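PDB 2P3P: DUF3256 domain-containing protein from Porphyromonas gingivalis W83, which is of unknown function but can bind a magnesium ion and is predicted to be associated with a membrane. Local coordinates for residues G44-A49 and T60-R65; A103-D108 and M155-S160; D130-H135 and A185-P190; E162-S167 and Y195-G200. One frame throughout, in Å; residues are numbered along the deposited sequence. Where two conformers were deposited one is given.

How the contacts relate
The centre of contact 2 lies about 3 Å from that of the chain, and the contact joins the chain's two antiparallel sheets. Contacts 1 and 4 each pair neighbouring strands of one of those sheets, 1 in the seven-stranded and 4 in the four-stranded one. Contact 3, whose centre is about 23 Å from that of the chain, clips two loops together. Contacts 2 and 4 adjoin directly, since strands 155-159 and 165-170 are neighbours, and contact 3 reaches contact 2 where Phe131 packs on Met155. Backbone bonds dominate 1 and 4; contact 2 relies on side-chain oxygens, and contact 3 adds an aromatic pair. All four mix buried with more exposed residues.

Contact 1 (G44-A49 and T60-R65); sequences GFTHTA and TFLLNR
The His47 ring meets Leu63 at its edge, CD2 lying 4.1 Å from Leu63 CD1 near the ring plane, and Ala49 O lies at the edge of the Phe61 ring. Both pairs belong to a beta hairpin: strand 47-52, outermost in the seven-stranded antiparallel sheet, returns as strand 58-64, with the segment axes at 162°. His47 with Leu63 and Ala49 with Phe61 are hydrogen-bonded pairs. In the first, backbone bonds run both ways; in the second, the bond from Phe61 N to Ala49 O measures 2.7 Å. Their side chains share the sheet face on which helices 11-18 and 29-39 pack, and Leu35 and Phe16 receive the Phe61 and Leu63 side chains.

Leu62 and Thr48 share the other face, where Leu62 CB lies 3.7 Å from CG2 of Thr46, just before the strand, the two side chains crossing obliquely. A still closer approach of Leu62 to the Thr48 methyl is doubtful, Thr48 having two conformers. At the open end of the hairpin, the Asn64 amide bridges to segment 44-49. With CG anti to the backbone N (chi1 -179°), ND2 gives Thr46 OG1 a 3.0 Å bond lying 12° out of the amide plane, plus a weak one to Gly44 O, while OD1 takes the N-H of Asn66. Away from the amide, a water links Phe45 O at 2.6 Å and Leu63 O at 2.9 Å, donating to both.

Contact 2 (A103-D108 and M155-S160); sequences ADSRID and MQVSLS
Strands 104-108 and 155-159 diverge at 56°, approaching to 4.5 Å between axes, so the backbones meet at one point, with Asp104 CA 4.7 Å from Gln156 CA, and are joined by a single backbone-to-backbone bond, from Ser105 N to Met155 O. That carbonyl oxygen also takes a bond from a water that donates to Ser105 O as well, and the CA-H of Asp104 points at it.

The other two hydrogen bonds across the contact use side-chain oxygens as acceptors of backbone N-H groups. Asp104 turns its CG anti to the backbone N (chi1 -169°), which brings OD1 back to the other strand, where Met155 N reaches its anti side at 3.1 Å, somewhat out of the carboxylate plane. Ser105 OG accepts the N-H of Val157 at 2.8 Å, an almost straight bond of 172°, and its second partner is Thr97 OG1 of the adjoining strand; these two bonds probably hold OG in place. Carbon contacts flank the polar centre: the Ala103 methyl CB stands 3.7 Å from Gln156 CD at the end of an extended side chain, and Ile107 CD1 reaches Val157 CG1 more loosely, at 4.2 Å.

The crossing thus joins the seven-stranded sheet, through strand 104-111, to an outermost strand of the four-stranded one. Val157 and Gln156 continue over strand 90-98 through Val95 and Thr97, Met155 and Val157 also lie on Ile168 of strand 165-170, and Ile107 packs against Trp123.

Contact 3 (D130-H135 and A185-P190); sequences DFFLPH and AIFLSP
Two loops, one leading to helix 141-146 and the other following helix 181-184, are clipped together by a single beta bridge at Phe132 and Leu188, with a T-shaped phenylalanine pair beside it. The backbones pass in opposite directions. Ser189 N donates to Phe131 O at 2.8 Å, nearly in line with the carbonyl, and Leu133 N to Phe187 O at 2.6 Å, tilted 34° from the carbonyl plane.

Phe187 CG sits between its backbone N and carbonyl carbon (chi1 78°), which sets a ring edge against the face of Phe132: Phe187 CD1 lies 3.8 Å above that plane toward its rim, with the planes at 88° and the centroids 5.2 Å apart. Leu188 CD1 lies near the plane of the Phe132 ring, at its edge, and 4.0 Å from Phe131 CB. The Leu188 side chain is about 8 Å from that of Ser149, a residue seen to bind magnesium in a crystal structure of this protein, although no metal is bound to this chain. Beyond the pair, Phe187 meets the ring of Tyr143. Leu133 straddles the opposing loop, CD2 resting 3.7 Å from Ser189 CB and CD1 3.3 Å from Ala185 O.

Contact 4 (E162-S167 and Y195-G200); sequences ESDTLS and YRWQSG
Asp164 O receives the shortest polar bond across the contact, from Trp197 N at 2.8 Å and 174°, and the CA-H of Arg196 also points at it. The next pair, Thr165 with Arg196, is non-hydrogen-bonded, its CA atoms 4.3 Å apart. Beyond it, Leu166 and Tyr195 exchange two backbone bonds of 2.9 Å, from Leu166 N to Tyr195 O and from Tyr195 N to Leu166 O.

These residues pair strands 165-170 and 193-197, the two inner strands of the four-stranded antiparallel sheet. Asp164, just before the pairing begins, is the centre of an inverse gamma turn. Its CB packs 3.6 Å from Trp197 CB; its OD1 makes a long, weak ion pair with Arg81.

Thr165 and Arg196 share one sheet face. There the Thr165 methyl CG2 touches Arg196 CG at 3.8 Å, near the start of an arginine chain that runs extended as far as NE. On the other face Leu166 and Tyr195 lie side by side and point the same way. Leu166 CG sits between its backbone N and carbonyl carbon (chi1 72°), which swings CD1 to 4.0 Å from both Tyr195 CB and Tyr195 CD2. The tyrosine ring continues away from Leu166 to an edge-to-face meeting with Trp123.

Trp197 CG is anti to its backbone N (chi1 -175°), and the indole leads away from Asp164: Gly200 C lies 3.5 Å above one face toward the rim, Phe202 makes an edge-to-face pair with it, and NE1 is hydrogen-bonded to Pro84 O.

Contact 1 (G44-A49 and T60-R65)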
loop_
_atom_site.group_PDB
_atom_site.type_symbol
_atom_site.label_atom_id
_atom_site.label_comp_id
_atom_site.label_asym_id
_atom_site.label_seq_id
_atom_site.Cartn_x
_atom_site.Cartn_y
_atom_site.Cartn_z
ATOM N N GLY A 44 17.276 2.930 -12.457
ATOM C CA GLY A 44 17.347 1.908 -11.426
ATOM C C GLY A 44 17.948 2.359 -10.106
ATOM O O GLY A 44 17.917 1.607 -9.109
ATOM N N PHE A 45 18.501 3.582 -10.111
ATOM C CA PHE A 45 19.109 4.209 -8.953
ATOM C C PHE A 45 18.058 5.144 -8.398
ATOM O O PHE A 45 17.721 6.200 -8.991
ATOM C CB PHE A 45 20.376 4.935 -9.321
ATOM C CG PHE A 45 21.440 4.028 -9.856
ATOM C CD1 PHE A 45 22.145 3.229 -9.006
ATOM C CD2 PHE A 45 21.678 3.948 -11.220
ATOM C CE1 PHE A 45 23.123 2.432 -9.471
ATOM C CE2 PHE A 45 22.641 3.098 -11.712
ATOM C CZ PHE A 45 23.355 2.318 -10.837
ATOM N N THR A 46 17.487 4.704 -7.284
ATOM C CA THR A 46 16.491 5.497 -6.612
ATOM C C THR A 46 17.016 6.896 -6.293
ATOM O O THR A 46 18.139 7.057 -5.735
ATOM C CB THR A 46 16.082 4.764 -5.330
ATOM O OG1 THR A 46 15.597 3.460 -5.704
ATOM C CG2 THR A 46 15.058 5.564 -4.555
ATOM N N HIS A 47 16.224 7.902 -6.664
ATOM C CA HIS A 47 16.562 9.313 -6.434
ATOM C C HIS A 47 15.722 9.848 -5.287
ATOM O O HIS A 47 14.505 9.761 -5.339
ATOM C CB HIS A 47 16.352 10.143 -7.695
ATOM C CG HIS A 47 16.522 11.609 -7.486
ATOM N ND1 HIS A 47 17.764 12.181 -7.333
ATOM C CD2 HIS A 47 15.622 12.610 -7.373
ATOM C CE1 HIS A 47 17.619 13.487 -7.182
ATOM N NE2 HIS A 47 16.332 13.770 -7.185
ATOM N N THR A 48 16.406 10.331 -4.233
ATOM C CA THR A 48 15.750 10.905 -3.064
ATOM C C THR A 48 15.641 12.434 -3.134
ATOM O O THR A 48 16.596 13.137 -3.459
ATOM C CB THR A 48 16.488 10.476 -1.770
ATOM O OG1 THR A 48 17.746 11.154 -1.664
ATOM C CG2 THR A 48 16.734 9.004 -1.797
ATOM N N ALA A 49 14.448 12.933 -2.828
ATOM C CA ALA A 49 14.163 14.350 -2.839
ATOM C C ALA A 49 13.168 14.677 -1.723
ATOM O O ALA A 49 12.426 13.795 -1.201
ATOM C CB ALA A 49 13.629 14.775 -4.196
ATOM N N THR A 60 8.555 13.747 1.190
ATOM C CA THR A 60 9.763 13.125 0.667
ATOM C C THR A 60 9.419 12.157 -0.456
ATOM O O THR A 60 8.408 11.435 -0.399
ATOM C CB THR A 60 10.522 12.397 1.768
ATOM O OG1 THR A 60 9.725 11.313 2.247
ATOM C CG2 THR A 60 10.801 13.358 2.918
ATOM N N PHE A 61 10.291 12.093 -1.449
ATOM C CA PHE A 61 10.101 11.233 -2.599
ATOM C C PHE A 61 11.276 10.281 -2.752
ATOM O O PHE A 61 12.423 10.701 -2.589
ATOM C CB PHE A 61 10.015 12.080 -3.874
ATOM C CG PHE A 61 8.823 12.989 -3.951
ATOM C CD1 PHE A 61 7.649 12.555 -4.537
ATOM C CD2 PHE A 61 8.869 14.258 -3.426
ATOM C CE1 PHE A 61 6.552 13.399 -4.614
ATOM C CE2 PHE A 61 7.770 15.094 -3.510
ATOM C CZ PHE A 61 6.615 14.636 -4.093
ATOM N N LEU A 62 10.977 9.008 -3.020
ATOM C CA LEU A 62 11.906 8.078 -3.608
ATOM C C LEU A 62 11.416 7.813 -5.025
ATOM O O LEU A 62 10.334 7.294 -5.203
ATOM C CB LEU A 62 11.970 6.765 -2.830
ATOM C CG LEU A 62 12.495 6.883 -1.396
ATOM C CD1 LEU A 62 12.507 5.500 -0.766
ATOM C CD2 LEU A 62 13.870 7.524 -1.358
ATOM N N LEU A 63 12.222 8.221 -6.005
ATOM C CA LEU A 63 11.884 8.147 -7.426
ATOM C C LEU A 63 12.770 7.104 -8.115
ATOM O O LEU A 63 13.956 7.308 -8.260
ATOM C CB LEU A 63 12.053 9.512 -8.104
ATOM C CG LEU A 63 11.240 10.670 -7.502
ATOM C CD1 LEU A 63 11.687 11.982 -8.154
ATOM C CD2 LEU A 63 9.732 10.504 -7.668
ATOM N N ASN A 64 12.157 6.003 -8.532
ATOM C CA ASN A 64 12.840 4.938 -9.243
ATOM C C ASN A 64 12.016 4.597 -10.515
ATOM O O ASN A 64 10.816 4.808 -10.559
ATOM C CB ASN A 64 13.011 3.741 -8.268
ATOM C CG ASN A 64 13.747 2.557 -8.877
ATOM O OD1 ASN A 64 13.260 1.922 -9.821
ATOM N ND2 ASN A 64 14.910 2.230 -8.312
ATOM N N ARG A 65 12.703 4.110 -11.550
ATOM C CA ARG A 65 12.051 3.744 -12.822
ATOM C C ARG A 65 10.910 2.751 -12.633
ATOM O O ARG A 65 9.968 2.716 -13.444
ATOM C CB ARG A 65 13.073 3.169 -13.823
ATOM C CG ARG A 65 12.534 3.050 -15.256
ATOM C CD ARG A 65 13.383 2.148 -16.128
ATOM N NE ARG A 65 12.931 2.154 -17.521
ATOM C CZ ARG A 65 13.183 3.132 -18.383
ATOM N NH1 ARG A 65 13.929 4.175 -18.025
ATOM N NH2 ARG A 65 12.736 3.038 -19.631
HETATM O O HOH W 1 15.863 7.351 -10.487
#

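Contact 2 (A103-D108 and M155-S160)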
loop_
_atom_site.group_PDB
_atom_site.type_symbol
_atom_site.label_atom_id
_atom_site.label_comp_id
_atom_site.label_asym_id
_atom_site.label_seq_id
_atom_site.Cartn_x
_atom_site.Cartn_y
_atom_site.Cartn_z
ATOM N N ALA A 103 -1.392 1.501 11.526
ATOM C CA ALA A 103 -1.021 1.347 10.121
ATOM C C ALA A 103 -2.117 0.579 9.386
ATOM O O ALA A 103 -2.571 -0.453 9.864
ATOM C CB ALA A 103 0.334 0.648 10.000
ATOM N N ASP A 104 -2.596 1.150 8.282
ATOM C CA ASP A 104 -3.752 0.646 7.544
ATOM C C ASP A 104 -3.661 1.171 6.122
ATOM O O ASP A 104 -3.457 2.379 5.902
ATOM C CB ASP A 104 -5.043 1.061 8.270
ATOM C CG ASP A 104 -6.282 0.359 7.740
ATOM O OD1 ASP A 104 -6.226 -0.880 7.484
ATOM O OD2 ASP A 104 -7.356 1.048 7.619
ATOM N N SER A 105 -3.770 0.258 5.159
ATOM C CA SER A 105 -3.531 0.539 3.766
ATOM C C SER A 105 -4.830 0.514 2.951
ATOM O O SER A 105 -5.736 -0.250 3.254
ATOM C CB SER A 105 -2.571 -0.514 3.191
ATOM O OG SER A 105 -1.290 -0.447 3.807
ATOM N N ARG A 106 -4.830 1.298 1.858
ATOM C CA ARG A 106 -5.823 1.209 0.788
ATOM C C ARG A 106 -5.037 0.889 -0.474
ATOM O O ARG A 106 -3.952 1.427 -0.665
ATOM C CB ARG A 106 -6.550 2.538 0.604
ATOM C CG ARG A 106 -7.335 2.991 1.820
ATOM C CD ARG A 106 -8.118 4.337 1.609
ATOM N NE ARG A 106 -7.230 5.340 1.048
ATOM C CZ ARG A 106 -7.067 5.510 -0.262
ATOM N NH1 ARG A 106 -7.775 4.753 -1.096
ATOM N NH2 ARG A 106 -6.161 6.371 -0.729
ATOM N N ILE A 107 -5.535 -0.019 -1.277
ATOM C CA ILE A 107 -4.964 -0.294 -2.598
ATOM C C ILE A 107 -5.961 0.259 -3.643
ATOM O O ILE A 107 -7.162 -0.115 -3.658
ATOM C CB ILE A 107 -4.734 -1.794 -2.849
ATOM C CG1 ILE A 107 -3.959 -2.457 -1.724
ATOM C CG2 ILE A 107 -3.960 -1.996 -4.166
ATOM C CD1 ILE A 107 -3.807 -3.943 -1.926
ATOM N N ASP A 108 -5.460 1.179 -4.479
ATOM C CA ASP A 108 -6.199 1.752 -5.585
ATOM C C ASP A 108 -5.566 1.260 -6.901
ATOM O O ASP A 108 -4.369 0.999 -6.981
ATOM C CB ASP A 108 -6.174 3.299 -5.494
ATOM C CG ASP A 108 -6.899 3.824 -4.288
ATOM O OD1 ASP A 108 -8.028 3.340 -4.042
ATOM O OD2 ASP A 108 -6.354 4.707 -3.586
HETATM N N MSE A 155 -5.036 -3.524 8.499
HETATM C CA MSE A 155 -4.012 -4.290 7.804
HETATM C C MSE A 155 -3.109 -3.352 7.004
HETATM O O MSE A 155 -3.561 -2.397 6.352
HETATM C CB MSE A 155 -4.615 -5.369 6.871
HETATM C CG MSE A 155 -5.487 -6.403 7.584
HETATM SE SE MSE A 155 -6.561 -7.399 6.308
HETATM C CE MSE A 155 -7.885 -8.223 7.564
ATOM N N GLN A 156 -1.812 -3.616 7.088
ATOM C CA GLN A 156 -0.807 -2.849 6.368
ATOM C C GLN A 156 -0.258 -3.672 5.195
ATOM O O GLN A 156 0.203 -4.815 5.355
ATOM C CB GLN A 156 0.358 -2.483 7.311
ATOM C CG GLN A 156 1.438 -1.648 6.610
ATOM C CD GLN A 156 2.470 -1.103 7.572
ATOM O OE1 GLN A 156 2.560 -1.546 8.740
ATOM N NE2 GLN A 156 3.295 -0.220 7.078
ATOM N N VAL A 157 -0.323 -3.080 4.014
ATOM C CA VAL A 157 0.197 -3.684 2.822
ATOM C C VAL A 157 1.562 -3.115 2.406
ATOM O O VAL A 157 1.782 -1.916 2.481
ATOM C CB VAL A 157 -0.790 -3.420 1.700
ATOM C CG1 VAL A 157 -0.249 -3.904 0.367
ATOM C CG2 VAL A 157 -2.180 -4.086 2.045
ATOM N N SER A 158 2.432 -4.009 1.944
ATOM C CA SER A 158 3.708 -3.641 1.285
ATOM C C SER A 158 3.800 -4.296 -0.101
ATOM O O SER A 158 3.971 -5.500 -0.213
ATOM C CB SER A 158 4.891 -4.118 2.104
ATOM O OG SER A 158 6.095 -3.559 1.589
ATOM N N LEU A 159 3.674 -3.500 -1.135
ATOM C CA LEU A 159 3.942 -3.992 -2.508
ATOM C C LEU A 159 5.456 -4.054 -2.714
ATOM O O LEU A 159 6.211 -3.118 -2.350
ATOM C CB LEU A 159 3.263 -3.023 -3.493
ATOM C CG LEU A 159 3.385 -3.316 -4.964
ATOM C CD1 LEU A 159 2.784 -4.672 -5.308
ATOM C CD2 LEU A 159 2.676 -2.158 -5.703
ATOM N N SER A 160 5.937 -5.170 -3.259
ATOM C CA SER A 160 7.350 -5.282 -3.610
ATOM C C SER A 160 7.819 -4.197 -4.585
ATOM O O SER A 160 7.076 -3.720 -5.469
ATOM C CB SER A 160 7.684 -6.665 -4.189
ATOM O OG SER A 160 9.093 -6.780 -4.522
HETATM O O HOH W 2 -5.253 -2.891 4.192
#

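Contact 3 (D130-H135 and A185-P190)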
loop_
_atom_site.group_PDB
_atom_site.type_symbol
_atom_site.label_atom_id
_atom_site.label_comp_id
_atom_site.label_asym_id
_atom_site.label_seq_id
_atom_site.Cartn_x
_atom_site.Cartn_y
_atom_site.Cartn_z
ATOM N N ASP A 130 -8.099 -15.172 8.085
ATOM C CA ASP A 130 -6.927 -15.566 7.291
ATOM C C ASP A 130 -5.603 -15.462 8.043
ATOM O O ASP A 130 -4.603 -16.036 7.593
ATOM C CB ASP A 130 -6.883 -14.785 5.991
ATOM C CG ASP A 130 -8.104 -15.057 5.127
ATOM O OD1 ASP A 130 -8.645 -16.181 5.177
ATOM O OD2 ASP A 130 -8.510 -14.142 4.407
ATOM N N PHE A 131 -5.605 -14.754 9.168
ATOM C CA PHE A 131 -4.393 -14.503 9.946
ATOM C C PHE A 131 -4.413 -15.371 11.210
ATOM O O PHE A 131 -3.561 -15.219 12.116
ATOM C CB PHE A 131 -4.306 -13.017 10.333
ATOM C CG PHE A 131 -4.108 -12.096 9.179
ATOM C CD1 PHE A 131 -2.819 -11.769 8.742
ATOM C CD2 PHE A 131 -5.188 -11.579 8.486
ATOM C CE1 PHE A 131 -2.617 -10.934 7.663
ATOM C CE2 PHE A 131 -4.984 -10.751 7.383
ATOM C CZ PHE A 131 -3.682 -10.433 6.985
ATOM N N PHE A 132 -5.363 -16.313 11.264
ATOM C CA PHE A 132 -5.440 -17.173 12.436
ATOM C C PHE A 132 -4.421 -18.311 12.364
ATOM O O PHE A 132 -4.129 -18.851 11.283
ATOM C CB PHE A 132 -6.850 -17.763 12.621
ATOM C CG PHE A 132 -7.917 -16.771 13.027
ATOM C CD1 PHE A 132 -7.638 -15.412 13.316
ATOM C CD2 PHE A 132 -9.217 -17.213 13.129
ATOM C CE1 PHE A 132 -8.657 -14.547 13.678
ATOM C CE2 PHE A 132 -10.250 -16.352 13.482
ATOM C CZ PHE A 132 -9.971 -15.023 13.760
ATOM N N LEU A 133 -3.894 -18.687 13.533
ATOM C CA LEU A 133 -3.018 -19.849 13.684
ATOM C C LEU A 133 -3.799 -21.133 13.475
ATOM O O LEU A 133 -5.048 -21.123 13.501
ATOM C CB LEU A 133 -2.427 -19.884 15.107
ATOM C CG LEU A 133 -1.367 -18.837 15.351
ATOM C CD1 LEU A 133 -1.073 -18.717 16.846
ATOM C CD2 LEU A 133 -0.126 -19.135 14.501
ATOM N N PRO A 134 -3.092 -22.245 13.229
ATOM C CA PRO A 134 -3.787 -23.530 13.121
ATOM C C PRO A 134 -4.628 -23.867 14.345
ATOM O O PRO A 134 -4.304 -23.438 15.472
ATOM C CB PRO A 134 -2.646 -24.542 12.916
ATOM C CG PRO A 134 -1.518 -23.738 12.351
ATOM C CD PRO A 134 -1.652 -22.371 12.949
ATOM N N HIS A 135 -5.720 -24.603 14.103
ATOM C CA HIS A 135 -6.564 -25.194 15.164
ATOM C C HIS A 135 -7.334 -24.174 15.944
ATOM O O HIS A 135 -7.785 -24.437 17.060
ATOM C CB HIS A 135 -5.728 -26.043 16.165
ATOM C CG HIS A 135 -5.072 -27.229 15.553
ATOM N ND1 HIS A 135 -4.207 -28.050 16.258
ATOM C CD2 HIS A 135 -5.140 -27.739 14.301
ATOM C CE1 HIS A 135 -3.787 -29.017 15.467
ATOM N NE2 HIS A 135 -4.322 -28.844 14.271
ATOM N N ALA A 185 -2.682 -14.372 21.386
ATOM C CA ALA A 185 -1.502 -15.061 20.857
ATOM C C ALA A 185 -1.772 -16.528 20.483
ATOM O O ALA A 185 -1.024 -17.112 19.679
ATOM C CB ALA A 185 -0.338 -14.989 21.877
ATOM N N ILE A 186 -2.788 -17.137 21.101
ATOM C CA ILE A 186 -3.101 -18.544 20.835
ATOM C C ILE A 186 -3.739 -18.751 19.483
ATOM O O ILE A 186 -3.783 -19.906 19.013
ATOM C CB ILE A 186 -3.973 -19.239 21.942
ATOM C CG1 ILE A 186 -5.443 -18.850 21.893
ATOM C CG2 ILE A 186 -3.427 -18.928 23.305
ATOM C CD1 ILE A 186 -6.364 -19.772 22.737
ATOM N N PHE A 187 -4.269 -17.676 18.879
ATOM C CA PHE A 187 -4.961 -17.805 17.612
ATOM C C PHE A 187 -4.655 -16.739 16.531
ATOM O O PHE A 187 -4.813 -17.027 15.364
ATOM C CB PHE A 187 -6.458 -17.940 17.852
ATOM C CG PHE A 187 -7.158 -16.649 18.158
ATOM C CD1 PHE A 187 -7.661 -15.853 17.123
ATOM C CD2 PHE A 187 -7.307 -16.225 19.475
ATOM C CE1 PHE A 187 -8.311 -14.689 17.409
ATOM C CE2 PHE A 187 -7.950 -15.049 19.762
ATOM C CZ PHE A 187 -8.425 -14.267 18.745
ATOM N N LEU A 188 -4.208 -15.549 16.913
ATOM C CA LEU A 188 -3.962 -14.475 15.966
ATOM C C LEU A 188 -2.475 -14.318 15.643
ATOM O O LEU A 188 -1.673 -13.955 16.533
ATOM C CB LEU A 188 -4.420 -13.167 16.554
ATOM C CG LEU A 188 -4.405 -12.018 15.580
ATOM C CD1 LEU A 188 -5.138 -12.405 14.214
ATOM C CD2 LEU A 188 -5.090 -10.788 16.270
ATOM N N SER A 189 -2.112 -14.585 14.400
ATOM C CA SER A 189 -0.710 -14.685 14.020
ATOM C C SER A 189 -0.255 -13.375 13.419
ATOM O O SER A 189 -0.953 -12.787 12.616
ATOM C CB SER A 189 -0.466 -15.785 12.964
ATOM O OG SER A 189 0.845 -15.697 12.401
ATOM N N PRO A 190 0.969 -12.964 13.731
ATOM C CA PRO A 190 1.565 -11.768 13.149
ATOM C C PRO A 190 2.187 -12.026 11.788
ATOM O O PRO A 190 2.649 -11.073 11.140
ATOM C CB PRO A 190 2.649 -11.400 14.165
ATOM C CG PRO A 190 3.090 -12.709 14.723
ATOM C CD PRO A 190 1.928 -13.682 14.581
HETATM O O HOH W 3 -5.207 -21.419 17.531
#

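Contact 4 (E162-S167 and Y195-G200)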
loop_
_atom_site.group_PDB
_atom_site.type_symbol
_atom_site.label_atom_id
_atom_site.label_comp_id
_atom_site.label_asym_id
_atom_site.label_seq_id
_atom_site.Cartn_x
_atom_site.Cartn_y
_atom_site.Cartn_z
ATOM N N GLU A 162 10.380 -4.876 -6.545
ATOM C CA GLU A 162 11.120 -5.566 -7.590
ATOM C C GLU A 162 10.426 -6.765 -8.238
ATOM O O GLU A 162 10.914 -7.238 -9.254
ATOM C CB GLU A 162 12.471 -6.014 -7.045
ATOM C CG GLU A 162 12.895 -5.186 -5.856
ATOM C CD GLU A 162 14.257 -5.522 -5.370
ATOM O OE1 GLU A 162 14.877 -6.482 -5.911
ATOM O OE2 GLU A 162 14.705 -4.816 -4.433
ATOM N N SER A 163 9.392 -7.307 -7.606
ATOM C CA SER A 163 8.579 -8.348 -8.229
ATOM C C SER A 163 7.128 -7.948 -8.137
ATOM O O SER A 163 6.782 -7.023 -7.386
ATOM C CB SER A 163 8.774 -9.716 -7.563
ATOM O OG SER A 163 10.125 -9.957 -7.234
ATOM N N ASP A 164 6.275 -8.664 -8.876
ATOM C CA ASP A 164 4.838 -8.381 -8.867
ATOM C C ASP A 164 4.181 -9.217 -7.731
ATOM O O ASP A 164 3.385 -10.140 -7.934
ATOM C CB ASP A 164 4.198 -8.591 -10.268
ATOM C CG ASP A 164 4.833 -7.725 -11.377
ATOM O OD1 ASP A 164 5.492 -6.703 -11.066
ATOM O OD2 ASP A 164 4.632 -8.048 -12.591
ATOM N N THR A 165 4.552 -8.847 -6.516
ATOM C CA THR A 165 4.087 -9.507 -5.317
ATOM C C THR A 165 3.860 -8.447 -4.245
ATOM O O THR A 165 4.463 -7.363 -4.289
ATOM C CB THR A 165 5.108 -10.571 -4.819
ATOM O OG1 THR A 165 6.346 -9.955 -4.406
ATOM C CG2 THR A 165 5.408 -11.615 -5.907
ATOM N N LEU A 166 3.031 -8.790 -3.268
ATOM C CA LEU A 166 2.755 -7.928 -2.103
ATOM C C LEU A 166 2.572 -8.808 -0.899
ATOM O O LEU A 166 2.247 -10.001 -1.048
ATOM C CB LEU A 166 1.531 -7.031 -2.311
ATOM C CG LEU A 166 0.092 -7.566 -2.316
ATOM C CD1 LEU A 166 -0.402 -8.002 -0.947
ATOM C CD2 LEU A 166 -0.864 -6.458 -2.874
ATOM N N SER A 167 2.805 -8.214 0.278
ATOM C CA SER A 167 2.629 -8.846 1.555
ATOM C C SER A 167 1.680 -7.976 2.376
ATOM O O SER A 167 1.665 -6.747 2.247
ATOM C CB SER A 167 4.003 -8.976 2.225
ATOM O OG SER A 167 3.969 -9.675 3.427
ATOM N N TYR A 195 0.818 -12.451 -1.642
ATOM C CA TYR A 195 0.036 -12.510 -2.871
ATOM C C TYR A 195 0.959 -12.200 -4.064
ATOM O O TYR A 195 1.905 -11.411 -3.982
ATOM C CB TYR A 195 -1.089 -11.464 -2.789
ATOM C CG TYR A 195 -2.245 -11.775 -1.836
ATOM C CD1 TYR A 195 -3.468 -12.180 -2.341
ATOM C CD2 TYR A 195 -2.139 -11.578 -0.438
ATOM C CE1 TYR A 195 -4.518 -12.484 -1.510
ATOM C CE2 TYR A 195 -3.189 -11.860 0.415
ATOM C CZ TYR A 195 -4.393 -12.295 -0.107
ATOM O OH TYR A 195 -5.469 -12.600 0.710
ATOM N N ARG A 196 0.644 -12.815 -5.180
ATOM C CA ARG A 196 1.414 -12.669 -6.392
ATOM C C ARG A 196 0.444 -12.221 -7.486
ATOM O O ARG A 196 -0.679 -12.713 -7.600
ATOM C CB ARG A 196 2.080 -14.004 -6.760
ATOM C CG ARG A 196 3.092 -13.870 -7.859
ATOM C CD ARG A 196 3.899 -15.163 -8.056
ATOM N NE ARG A 196 4.548 -15.087 -9.352
ATOM C CZ ARG A 196 4.869 -16.125 -10.133
ATOM N NH1 ARG A 196 4.616 -17.383 -9.762
ATOM N NH2 ARG A 196 5.466 -15.903 -11.309
ATOM N N TRP A 197 0.889 -11.272 -8.286
ATOM C CA TRP A 197 0.135 -10.796 -9.442
ATOM C C TRP A 197 0.246 -11.820 -10.563
ATOM O O TRP A 197 1.345 -12.132 -11.049
ATOM C CB TRP A 197 0.712 -9.476 -9.882
ATOM C CG TRP A 197 -0.008 -8.771 -10.984
ATOM C CD1 TRP A 197 0.390 -8.669 -12.264
ATOM C CD2 TRP A 197 -1.217 -7.996 -10.877
ATOM N NE1 TRP A 197 -0.478 -7.890 -12.963
ATOM C CE2 TRP A 197 -1.462 -7.447 -12.134
ATOM C CE3 TRP A 197 -2.066 -7.676 -9.828
ATOM C CZ2 TRP A 197 -2.581 -6.632 -12.399
ATOM C CZ3 TRP A 197 -3.184 -6.879 -10.091
ATOM C CH2 TRP A 197 -3.421 -6.375 -11.358
ATOM N N GLN A 198 -0.896 -12.357 -10.950
ATOM C CA GLN A 198 -0.935 -13.433 -11.898
ATOM C C GLN A 198 -2.151 -13.162 -12.754
ATOM O O GLN A 198 -3.278 -13.138 -12.249
ATOM C CB GLN A 198 -1.046 -14.784 -11.172
ATOM C CG GLN A 198 0.214 -15.183 -10.386
ATOM C CD GLN A 198 0.032 -16.380 -9.436
ATOM O OE1 GLN A 198 -1.057 -16.944 -9.312
ATOM N NE2 GLN A 198 1.116 -16.780 -8.775
ATOM N N SER A 199 -1.903 -12.920 -14.039
ATOM C CA SER A 199 -2.952 -12.673 -15.019
ATOM C C SER A 199 -3.962 -11.633 -14.530
ATOM O O SER A 199 -5.172 -11.897 -14.433
ATOM C CB SER A 199 -3.654 -13.985 -15.389
ATOM O OG SER A 199 -4.370 -14.507 -14.279
ATOM N N GLY A 200 -3.432 -10.459 -14.217
ATOM C CA GLY A 200 -4.239 -9.281 -13.975
ATOM C C GLY A 200 -4.953 -9.262 -12.637
ATOM O O GLY A 200 -5.963 -8.574 -12.520
#